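Local coordinates for protein yeast glycogen phosphorylase (Saccharomyces cerevisiae, PDB 1YGP) that belongs to the carbohydrate phosphorylase family of GT-B fold and carries a bound pyridoxal-5'-phosphate, at residues A338-H341 / D342-R346; L428-I431 / Y432-W436. All blocks are in the same frame, centred on the assembly; numbering follows the deposited sequence.

Interaction 1 (A338-H341 / D342-R346); sequences ASLH and DILRR. With PO4 (phosphate ion), chain C.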
loop_
_atom_site.group_PDB
_atom_site.type_symbol
_atom_site.label_atom_id
_atom_site.label_comp_id
_atom_site.label_asym_id
_atom_site.label_seq_id
_atom_site.Cartn_x
_atom_site.Cartn_y
_atom_site.Cartn_z
ATOM N N ALA A 338 -11.252 19.497 -0.138
ATOM C CA ALA A 338 -11.595 18.388 0.731
ATOM C C ALA A 338 -11.593 18.802 2.201
ATOM O O ALA A 338 -12.557 18.558 2.935
ATOM C CB ALA A 338 -10.593 17.292 0.519
ATOM N N SER A 339 -10.558 19.504 2.639
ATOM C CA SER A 339 -10.480 20.000 3.992
ATOM C C SER A 339 -11.611 20.958 4.321
ATOM O O SER A 339 -12.256 20.802 5.359
ATOM C CB SER A 339 -9.163 20.690 4.168
ATOM O OG SER A 339 -8.105 19.765 3.969
ATOM N N LEU A 340 -11.949 21.929 3.472
ATOM C CA LEU A 340 -13.064 22.816 3.776
ATOM C C LEU A 340 -14.347 22.021 3.848
ATOM O O LEU A 340 -15.137 22.207 4.769
ATOM C CB LEU A 340 -13.211 23.880 2.723
ATOM C CG LEU A 340 -13.005 25.282 3.217
ATOM C CD1 LEU A 340 -13.991 25.568 4.311
ATOM C CD2 LEU A 340 -11.626 25.438 3.812
ATOM N N HIS A 341 -14.529 21.057 2.949
ATOM C CA HIS A 341 -15.702 20.206 2.952
ATOM C C HIS A 341 -15.885 19.502 4.282
ATOM O O HIS A 341 -17.006 19.409 4.804
ATOM C CB HIS A 341 -15.582 19.167 1.867
ATOM C CG HIS A 341 -16.800 18.274 1.728
ATOM N ND1 HIS A 341 -17.353 17.461 2.619
ATOM C CD2 HIS A 341 -17.530 18.163 0.569
ATOM C CE1 HIS A 341 -18.375 16.862 2.057
ATOM N NE2 HIS A 341 -18.470 17.295 0.828
ATOM N N ASP A 342 -14.793 18.936 4.792
ATOM C CA ASP A 342 -14.841 18.193 6.035
ATOM C C ASP A 342 -15.095 19.189 7.174
ATOM O O ASP A 342 -15.901 18.893 8.058
ATOM C CB ASP A 342 -13.513 17.427 6.152
ATOM C CG ASP A 342 -13.473 16.410 7.276
ATOM O OD1 ASP A 342 -14.473 15.794 7.604
ATOM O OD2 ASP A 342 -12.421 16.212 7.859
ATOM N N ILE A 343 -14.535 20.406 7.097
ATOM C CA ILE A 343 -14.740 21.452 8.094
ATOM C C ILE A 343 -16.187 21.939 8.064
ATOM O O ILE A 343 -16.724 22.193 9.131
ATOM C CB ILE A 343 -13.722 22.590 7.797
ATOM C CG1 ILE A 343 -12.352 22.100 8.244
ATOM C CG2 ILE A 343 -14.107 23.911 8.475
ATOM C CD1 ILE A 343 -11.187 22.868 7.592
ATOM N N LEU A 344 -16.905 22.067 6.949
ATOM C CA LEU A 344 -18.300 22.460 6.996
ATOM C C LEU A 344 -19.232 21.288 7.359
ATOM O O LEU A 344 -20.303 21.500 7.955
ATOM C CB LEU A 344 -18.746 23.018 5.663
ATOM C CG LEU A 344 -17.839 23.963 4.907
ATOM C CD1 LEU A 344 -18.620 24.611 3.799
ATOM C CD2 LEU A 344 -17.338 25.065 5.818
ATOM N N ARG A 345 -18.874 20.032 7.038
ATOM C CA ARG A 345 -19.733 18.893 7.345
ATOM C C ARG A 345 -19.913 18.770 8.853
ATOM O O ARG A 345 -21.020 18.696 9.391
ATOM C CB ARG A 345 -19.136 17.591 6.830
ATOM C CG ARG A 345 -20.196 16.527 7.058
ATOM C CD ARG A 345 -19.800 15.073 7.228
ATOM N NE ARG A 345 -18.921 14.937 8.358
ATOM C CZ ARG A 345 -17.618 14.812 8.129
ATOM N NH1 ARG A 345 -17.130 14.805 6.869
ATOM N NH2 ARG A 345 -16.791 14.740 9.170
ATOM N N ARG A 346 -18.782 18.806 9.542
ATOM C CA ARG A 346 -18.748 18.741 10.985
ATOM C C ARG A 346 -19.594 19.881 11.551
ATOM O O ARG A 346 -20.393 19.637 12.457
ATOM C CB ARG A 346 -17.299 18.832 11.390
ATOM C CG ARG A 346 -17.052 18.573 12.850
ATOM C CD ARG A 346 -15.566 18.436 13.154
ATOM N NE ARG A 346 -15.013 17.322 12.405
ATOM C CZ ARG A 346 -14.026 17.514 11.529
ATOM N NH1 ARG A 346 -13.513 18.729 11.327
ATOM N NH2 ARG A 346 -13.601 16.483 10.794
HETATM P P PO4 C . -16.516 14.112 12.744
HETATM O O1 PO4 C . -16.156 14.940 13.910
HETATM O O2 PO4 C . -15.288 13.875 11.963
HETATM O O3 PO4 C . -17.086 12.807 13.187
HETATM O O4 PO4 C . -17.523 14.799 11.913
#

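Interaction 2 (L428-I431 / Y432-W436); sequences LEII and YDINW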
loop_
_atom_site.group_PDB
_atom_site.type_symbol
_atom_site.label_atom_id
_atom_site.label_comp_id
_atom_site.label_asym_id
_atom_site.label_seq_id
_atom_site.Cartn_x
_atom_site.Cartn_y
_atom_site.Cartn_z
ATOM N N LEU A 428 -12.278 31.718 -10.397
ATOM C CA LEU A 428 -11.844 32.962 -11.030
ATOM C C LEU A 428 -12.939 34.032 -10.956
ATOM O O LEU A 428 -12.673 35.209 -10.707
ATOM C CB LEU A 428 -11.534 32.790 -12.504
ATOM C CG LEU A 428 -10.286 33.475 -13.023
ATOM C CD1 LEU A 428 -10.458 33.547 -14.505
ATOM C CD2 LEU A 428 -10.091 34.887 -12.525
ATOM N N GLU A 429 -14.195 33.664 -11.192
ATOM C CA GLU A 429 -15.308 34.591 -11.142
ATOM C C GLU A 429 -15.356 35.246 -9.769
ATOM O O GLU A 429 -15.360 36.476 -9.642
ATOM C CB GLU A 429 -16.601 33.848 -11.393
ATOM C CG GLU A 429 -16.843 33.304 -12.784
ATOM C CD GLU A 429 -18.254 32.749 -13.026
ATOM O OE1 GLU A 429 -19.088 32.710 -12.112
ATOM O OE2 GLU A 429 -18.534 32.350 -14.163
ATOM N N ILE A 430 -15.318 34.449 -8.706
ATOM C CA ILE A 430 -15.383 35.002 -7.364
ATOM C C ILE A 430 -14.130 35.845 -7.082
ATOM O O ILE A 430 -14.263 36.904 -6.452
ATOM C CB ILE A 430 -15.582 33.812 -6.367
ATOM C CG1 ILE A 430 -16.834 33.025 -6.741
ATOM C CG2 ILE A 430 -15.824 34.325 -4.964
ATOM C CD1 ILE A 430 -17.156 31.785 -5.909
ATOM N N ILE A 431 -12.928 35.517 -7.583
ATOM C CA ILE A 431 -11.774 36.368 -7.316
ATOM C C ILE A 431 -11.952 37.715 -8.002
ATOM O O ILE A 431 -11.618 38.752 -7.409
ATOM C CB ILE A 431 -10.474 35.683 -7.781
ATOM C CG1 ILE A 431 -10.313 34.418 -6.947
ATOM C CG2 ILE A 431 -9.243 36.573 -7.554
ATOM C CD1 ILE A 431 -9.103 33.517 -7.263
ATOM N N TYR A 432 -12.524 37.767 -9.209
ATOM C CA TYR A 432 -12.793 39.049 -9.835
ATOM C C TYR A 432 -13.800 39.827 -9.003
ATOM O O TYR A 432 -13.558 41.005 -8.725
ATOM C CB TYR A 432 -13.319 38.840 -11.245
ATOM C CG TYR A 432 -12.222 38.561 -12.269
ATOM C CD1 TYR A 432 -10.911 38.948 -12.000
ATOM C CD2 TYR A 432 -12.525 37.975 -13.504
ATOM C CE1 TYR A 432 -9.913 38.774 -12.939
ATOM C CE2 TYR A 432 -11.521 37.792 -14.450
ATOM C CZ TYR A 432 -10.216 38.198 -14.152
ATOM O OH TYR A 432 -9.187 38.025 -15.058
ATOM N N ASP A 433 -14.867 39.199 -8.507
ATOM C CA ASP A 433 -15.838 39.895 -7.673
ATOM C C ASP A 433 -15.274 40.451 -6.381
ATOM O O ASP A 433 -15.457 41.636 -6.081
ATOM C CB ASP A 433 -16.984 38.983 -7.307
ATOM C CG ASP A 433 -18.064 38.801 -8.366
ATOM O OD1 ASP A 433 -17.864 39.105 -9.546
ATOM O OD2 ASP A 433 -19.131 38.329 -7.981
ATOM N N ILE A 434 -14.554 39.605 -5.643
ATOM C CA ILE A 434 -13.892 39.954 -4.394
ATOM C C ILE A 434 -13.035 41.203 -4.614
ATOM O O ILE A 434 -13.153 42.202 -3.897
ATOM C CB ILE A 434 -13.069 38.685 -3.967
ATOM C CG1 ILE A 434 -14.027 37.646 -3.350
ATOM C CG2 ILE A 434 -11.941 39.059 -2.995
ATOM C CD1 ILE A 434 -13.430 36.249 -3.039
ATOM N N ASN A 435 -12.214 41.184 -5.667
ATOM C CA ASN A 435 -11.315 42.288 -5.988
ATOM C C ASN A 435 -12.077 43.555 -6.317
ATOM O O ASN A 435 -11.634 44.646 -5.952
ATOM C CB ASN A 435 -10.430 41.959 -7.191
ATOM C CG ASN A 435 -9.358 43.017 -7.422
ATOM O OD1 ASN A 435 -8.493 43.240 -6.593
ATOM N ND2 ASN A 435 -9.254 43.713 -8.532
ATOM N N TRP A 436 -13.239 43.416 -6.968
ATOM C CA TRP A 436 -14.031 44.555 -7.398
ATOM C C TRP A 436 -14.507 45.348 -6.210
ATOM O O TRP A 436 -14.211 46.542 -6.101
ATOM C CB TRP A 436 -15.265 44.127 -8.204
ATOM C CG TRP A 436 -16.044 45.325 -8.715
ATOM C CD1 TRP A 436 -17.223 45.665 -8.109
ATOM C CD2 TRP A 436 -15.689 46.169 -9.748
ATOM N NE1 TRP A 436 -17.622 46.737 -8.751
ATOM C CE2 TRP A 436 -16.761 47.077 -9.726
ATOM C CE3 TRP A 436 -14.671 46.331 -10.692
ATOM C CZ2 TRP A 436 -16.829 48.138 -10.639
ATOM C CZ3 TRP A 436 -14.733 47.391 -11.606
ATOM C CH2 TRP A 436 -15.806 48.286 -11.580
#

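Interaction 1 (A338-H341 / D342-R346)
Leu340 lays its CD1 methyl against the CD2 methyl of Leu344, one turn further along helix 322-350, with 3.7 Å between the two carbons. This is an i to i+4 contact on one long helix of the nine-stranded-sheet domain of the GT-B fold, and the two leucines cross obliquely rather than lying alongside each other. Helix 372-384 packs on the same pair, Ala373 meeting Leu340 while Leu377 and Val380 meet Leu344. The backbone beneath runs in regular alpha-helical bonds, Leu344 N reaching Leu340 O at 2.8 Å.

On a different side of the helix the contact becomes ionic, a salt-bridge network of Asp342, Arg345 and Arg346. Asp342 holds CG anti to its main-chain nitrogen (chi1 -170°), and its carboxylate is shared between these two arginines of the same helix, with Arg278 as a third partner. OD1 forms a salt bridge with Arg345, whose NH1 and NH2 both give it weak, bent hydrogen bonds, the shorter from NH1 at 2.9 Å. OD2 forms the other with Arg346 NH2, which meets it at 3.2 Å from above the carboxylate plane. OD2 also takes the salt bridge from Arg278 and bonds the hydroxyl of Tyr187, so several partners fix the rotation of the carboxylate. Trp185 adds a cation-pi contact to Arg346.

Both arginine chains bend at chi3, in opposite senses, and their guanidinium edges converge on a phosphate ion, probably from the crystallisation liquor; Thr8 N is a further donor to it. Arg346 NE gives O1 of the phosphate a 3.0 Å bond, and Arg345 NH2 points at O4 over 2.8 Å, almost straight at 170°.

Interaction 2 (L428-I431 / Y432-W436)
Leu428 stands over one face of the Tyr432 ring, an i to i+4 CH-pi contact in which the CD2 methyl does the touching. That carbon lies 3.7 Å from the ring centroid and only 13° off the ring normal, so it sits over the middle of the ring and not over its rim. Tyr432 keeps CG beside its own backbone nitrogen and anti to the carbonyl carbon (chi1 -81°), which carries the ring back along the helix and under the leucine methyl. Phe420 of helix 417-423 packs on Leu428, and Arg417 of that helix touches the tyrosine.

Another side of the same helix, 425-445, carries an aliphatic pair with the same spacing. Ile430 and Ile434 slant across each other: CG1 of Ile434, beside its backbone nitrogen, brings CD1 back to the CG2 branch of Ile430, 3.6 Å away. Within the GT-B fold of the phosphorylase these isoleucines face inward: Gln378 and Arg379 of helix 372-384 lie against Ile430, whereas Trp389 and Trp393 of helix 389-399 lie against Ile434. The main chain below is ordinary alpha helix, with Ile434 N bonded to Ile430 O at 2.8 Å and Tyr432 N to Leu428 O at 3.0 Å.

In Asn435, CG anti to the backbone nitrogen (chi1 -172°) carries the amide off residues 428-431 toward the segment that follows helix 451-456. Both ends of this buried amide find partners there, OD1 accepting from Ile458 N and ND2 bonding to Ser457 OG. Glu429 forms a salt bridge with Arg426 through OE1.

In the fold
Interactions 1 and 2 do not touch: their centres are 23 Å apart and their nearest atoms about 12 Å. What joins them is helix 372-384, which follows strand 361-366 of the nine-stranded sheet. Both pack on it through different residues, and interaction 2 adds a contact of Ile431 with Val375. Neither contributes a residue to the pyridoxal-5'-phosphate pocket, where Lys607, Lys728 and Tyr696 are found; the phosphate ion at 342-346 is a separate species from that cofactor. Interaction 2 lies farther from the chain's centre, about 32 Å against 24 Å for interaction 1, measured centre to centre.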